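Local coordinates for protein N-acetylneuraminate lyase (Fusobacterium nucleatum subsp. nucleatum ATCC 25586, PDB 5ZKA) that is a lyase by name, of the dihydrodipicolinate synthetase family, folded as a TIM barrel of eight parallel strands ringed by helices, at residues 138-143 with 166-171; 81-86 with 108-113. All blocks are in the same frame, centred on the assembly; numbering follows the deposited sequence.

Contact 1 of 2, residues 138-143 with 166-171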
# COMPACT_ATOMS: atom_id res chain seq x y z
N ILE B 138 -11.40 -6.92 18.44
CA ILE B 138 -10.63 -6.46 17.28
C ILE B 138 -11.53 -5.53 16.46
O ILE B 138 -12.63 -5.93 16.04
CB ILE B 138 -10.15 -7.64 16.42
CG1 ILE B 138 -9.20 -8.55 17.22
CG2 ILE B 138 -9.49 -7.14 15.11
CD1 ILE B 138 -7.94 -7.88 17.63
N ILE B 139 -11.08 -4.29 16.24
CA ILE B 139 -11.85 -3.34 15.44
C ILE B 139 -11.46 -3.48 13.98
O ILE B 139 -10.45 -4.10 13.63
CB ILE B 139 -11.63 -1.88 15.91
CG1 ILE B 139 -10.14 -1.53 15.85
CG2 ILE B 139 -12.21 -1.67 17.31
CD1 ILE B 139 -9.84 -0.07 16.06
N TYR B 140 -12.29 -2.93 13.10
CA TYR B 140 -11.96 -2.79 11.69
C TYR B 140 -11.42 -1.39 11.44
O TYR B 140 -11.91 -0.42 12.02
CB TYR B 140 -13.19 -3.02 10.80
CG TYR B 140 -13.47 -4.48 10.48
CD1 TYR B 140 -13.52 -5.43 11.49
CD2 TYR B 140 -13.74 -4.89 9.18
CE1 TYR B 140 -13.80 -6.75 11.22
CE2 TYR B 140 -14.02 -6.22 8.90
CZ TYR B 140 -14.05 -7.14 9.93
OH TYR B 140 -14.33 -8.47 9.68
N SER B 141 -10.41 -1.29 10.56
CA SER B 141 -9.86 0.01 10.20
C SER B 141 -10.88 0.88 9.47
O SER B 141 -10.90 2.10 9.65
CB SER B 141 -8.60 -0.16 9.35
OG SER B 141 -8.92 -0.78 8.11
N ILE B 142 -11.73 0.27 8.64
CA ILE B 142 -12.89 0.95 8.09
C ILE B 142 -14.12 0.43 8.82
O ILE B 142 -14.54 -0.72 8.60
CB ILE B 142 -13.02 0.74 6.57
CG1 ILE B 142 -11.65 0.84 5.90
CG2 ILE B 142 -13.95 1.78 6.00
CD1 ILE B 142 -11.71 0.78 4.38
N PRO B 143 -14.74 1.22 9.70
CA PRO B 143 -15.81 0.70 10.58
C PRO B 143 -17.11 0.38 9.86
O PRO B 143 -18.04 -0.12 10.51
CB PRO B 143 -16.01 1.84 11.60
CG PRO B 143 -14.78 2.69 11.49
CD PRO B 143 -14.35 2.60 10.06
N GLY B 166 -6.71 -4.82 19.20
CA GLY B 166 -6.11 -4.76 17.87
C GLY B 166 -7.11 -4.35 16.80
O GLY B 166 -8.26 -4.01 17.09
N VAL B 167 -6.64 -4.38 15.56
CA VAL B 167 -7.40 -3.89 14.41
C VAL B 167 -7.16 -4.80 13.21
O VAL B 167 -6.03 -5.25 12.98
CB VAL B 167 -7.04 -2.43 14.06
CG1 VAL B 167 -5.52 -2.25 13.99
CG2 VAL B 167 -7.71 -1.98 12.75
N LYS B 168 -8.23 -5.09 12.47
CA LYS B 168 -8.13 -5.71 11.15
C LYS B 168 -8.05 -4.60 10.11
O LYS B 168 -8.98 -3.80 9.98
CB LYS B 168 -9.33 -6.62 10.88
CG LYS B 168 -9.33 -7.32 9.52
CD LYS B 168 -10.66 -8.06 9.32
CE LYS B 168 -10.68 -8.91 8.06
NZ LYS B 168 -12.05 -9.41 7.78
N PHE B 169 -6.93 -4.55 9.38
CA PHE B 169 -6.66 -3.48 8.42
C PHE B 169 -7.14 -3.94 7.05
O PHE B 169 -6.56 -4.86 6.47
CB PHE B 169 -5.16 -3.17 8.40
CG PHE B 169 -4.84 -1.71 8.40
CD1 PHE B 169 -4.54 -1.07 7.21
CD2 PHE B 169 -4.81 -0.99 9.58
CE1 PHE B 169 -4.24 0.28 7.21
CE2 PHE B 169 -4.51 0.35 9.58
CZ PHE B 169 -4.22 0.99 8.40
N THR B 170 -8.20 -3.31 6.54
CA THR B 170 -8.85 -3.83 5.34
C THR B 170 -8.57 -3.04 4.07
O THR B 170 -8.88 -3.55 2.98
CB THR B 170 -10.36 -3.88 5.54
OG1 THR B 170 -10.86 -2.55 5.70
CG2 THR B 170 -10.70 -4.70 6.78
N ALA B 171 -8.04 -1.83 4.16
CA ALA B 171 -7.70 -1.03 2.99
C ALA B 171 -6.20 -0.77 3.01
O ALA B 171 -5.64 -0.42 4.05
CB ALA B 171 -8.46 0.29 2.96

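Contact 2 of 2, residues 81-86 with 108-113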
# COMPACT_ATOMS: atom_id res chain seq x y z
N ILE B 81 -11.27 -16.07 16.49
CA ILE B 81 -11.88 -14.75 16.59
C ILE B 81 -13.29 -14.87 16.02
O ILE B 81 -13.47 -15.42 14.93
CB ILE B 81 -11.08 -13.69 15.80
CG1 ILE B 81 -9.62 -13.63 16.26
CG2 ILE B 81 -11.75 -12.32 15.90
CD1 ILE B 81 -8.74 -12.80 15.29
N ALA B 82 -14.28 -14.35 16.75
CA ALA B 82 -15.67 -14.38 16.31
C ALA B 82 -16.12 -12.97 15.93
O ALA B 82 -16.16 -12.07 16.77
CB ALA B 82 -16.58 -14.93 17.42
N GLN B 83 -16.46 -12.79 14.65
CA GLN B 83 -17.06 -11.54 14.19
C GLN B 83 -18.54 -11.55 14.54
O GLN B 83 -19.28 -12.44 14.09
CB GLN B 83 -16.86 -11.38 12.68
CG GLN B 83 -16.86 -9.94 12.21
CD GLN B 83 -18.25 -9.37 12.06
OE1 GLN B 83 -18.52 -8.25 12.51
NE2 GLN B 83 -19.14 -10.13 11.43
N VAL B 84 -18.97 -10.57 15.32
CA VAL B 84 -20.34 -10.51 15.82
C VAL B 84 -21.04 -9.20 15.46
O VAL B 84 -22.14 -8.94 15.94
CB VAL B 84 -20.38 -10.74 17.34
CG1 VAL B 84 -19.69 -12.04 17.68
CG2 VAL B 84 -19.75 -9.56 18.06
N GLY B 85 -20.42 -8.37 14.64
CA GLY B 85 -20.99 -7.09 14.24
C GLY B 85 -21.80 -7.20 12.96
O GLY B 85 -22.33 -8.26 12.62
N SER B 86 -21.89 -6.06 12.25
CA SER B 86 -22.68 -5.88 11.03
C SER B 86 -24.18 -5.99 11.27
O SER B 86 -24.96 -6.15 10.32
CB SER B 86 -22.26 -6.86 9.92
OG SER B 86 -23.05 -8.04 9.94
N SER B 108 -14.59 -9.71 17.13
CA SER B 108 -14.34 -8.62 16.21
C SER B 108 -15.69 -8.09 15.76
O SER B 108 -16.72 -8.76 15.91
CB SER B 108 -13.49 -9.06 15.01
OG SER B 108 -14.22 -9.96 14.20
N ALA B 109 -15.68 -6.87 15.24
CA ALA B 109 -16.94 -6.29 14.79
C ALA B 109 -16.66 -5.20 13.77
O ALA B 109 -15.66 -4.48 13.88
CB ALA B 109 -17.75 -5.71 15.96
N VAL B 110 -17.55 -5.11 12.80
CA VAL B 110 -17.68 -3.94 11.94
C VAL B 110 -19.09 -3.40 12.15
O VAL B 110 -20.02 -4.17 12.41
CB VAL B 110 -17.40 -4.31 10.46
CG1 VAL B 110 -18.41 -5.32 9.95
CG2 VAL B 110 -17.36 -3.07 9.60
N THR B 111 -19.24 -2.08 12.08
CA THR B 111 -20.54 -1.48 12.36
C THR B 111 -21.43 -1.48 11.12
O THR B 111 -20.95 -1.68 10.00
CB THR B 111 -20.35 -0.05 12.88
OG1 THR B 111 -20.15 0.84 11.78
CG2 THR B 111 -19.15 0.02 13.82
N PRO B 112 -22.74 -1.30 11.29
CA PRO B 112 -23.64 -1.23 10.14
C PRO B 112 -23.58 0.10 9.41
O PRO B 112 -23.29 1.15 9.99
CB PRO B 112 -25.03 -1.45 10.76
CG PRO B 112 -24.78 -2.04 12.11
CD PRO B 112 -23.47 -1.47 12.56
N PHE B 113 -23.89 0.05 8.11
CA PHE B 113 -23.77 1.20 7.21
C PHE B 113 -24.93 2.19 7.30
O PHE B 113 -25.41 2.67 6.26
CB PHE B 113 -23.60 0.69 5.78

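Contact 1 of 2, residues 138-143 with 166-171
Y140 and K168 run side by side from adjacent parallel strands, their tips tied where K168 NZ donates to Y140 OH over 3.1 Å. The lysine is fully extended, with CG anti to its backbone N (chi1 180°), and this carries CD across one face of the tyrosine ring, 3.9 Å from its centroid, in a CH-pi contact. Y140 OH is also held, more strongly, by a hydrogen bond with Y47 OH.

Beneath this pair the packing is tight. I139 O receives K168 N at 2.7 Å, while I139 N reaches G166 O and S141 N reaches K168 O. On the reverse face of the sheet I139 CG1 lies 3.7 Å from V167 CB. Past the strand ends S141 continues the pairing with its side chain: OG accepts T170 N at 3.1 Å, N149 OD1 is its other partner, and CB rests over one face of the F169 ring.

The partly exposed end, where I142 meets T170 and A171, has van der Waals contacts and no hydrogen bond between those residues. There I142 CD1 meets A171 CB at 3.6 Å, and T170 CG2 approaches the Y140 ring obliquely.

These segments close the beta-alpha-beta unit of strand 137-140, helix 152-159 and strand 164-169. I139 and V167 pack outward on F155 of that helix, and backbone bonds tie I138 to the preceding strand and V167 to L188 of the next.

Contact 2 of 2, residues 81-86 with 108-113
The carboxamide of Q83, the flat side-chain group that bonds across this contact, sets OE1 against A109 CA and V110 N. One face carries the N-H of G85, which approaches OE1 at 2.9 Å from well above the amide plane. V110 N comes from beyond the oxygen, slightly on the other side of that plane, and makes a weak bond of 3.3 Å. At the nitrogen end NE2 bonds G49 O. Partners at both ends of the amide would fix its rotation and tell oxygen from nitrogen. The bend at chi2 (-80°) turns the group along segment 108-113 instead of letting it run straight off the strand.

Behind the amide the pairing is that of a parallel sheet. S108 N donates to A82 O and S108 O takes V84 N at 2.9 Å, so S108 is gripped on both sides of its bridge partner Q83. Its OG nestles against Q83 CG at 3.3 Å and bonds Y47 OH, while I81 CG2 packs on S108 CB.

Farther along, S86 N meets V110 O at 2.7 Å, and S86 OG turns back to G85 O, in the carbonyl plane on a lone pair.

The chemistry is thus mainly polar and largely of the backbone: as the two segments leave the sheet, a buried amide oxygen accepts G85 N-H from its own segment and, weakly, V110 N-H from the other, and a last main-chain bond keeps the emerging loops paired.

In the fold
Both contacts illustrate the repeating beta-alpha-beta crossover of a TIM barrel, each near the C-terminal ends of its strands, the end where barrels of this kind carry their active sites. Contact 2 joins the third and fourth strands and contact 1 the fifth and sixth; strands 107-109 and 137-140 are neighbours, and the centres lie about 10 Å apart. P143 O and T111 OG1 link them directly, and Y47 OH bonds both S108 OG and Y140 OH. Each has three main-chain bonds. Contact 2, the more buried, adds the Q83 amide; contact 1, partly buried, adds the S141 hydroxyl, a lysine CH-pi contact and NZ-to-hydroxyl bond, and more apolar packing.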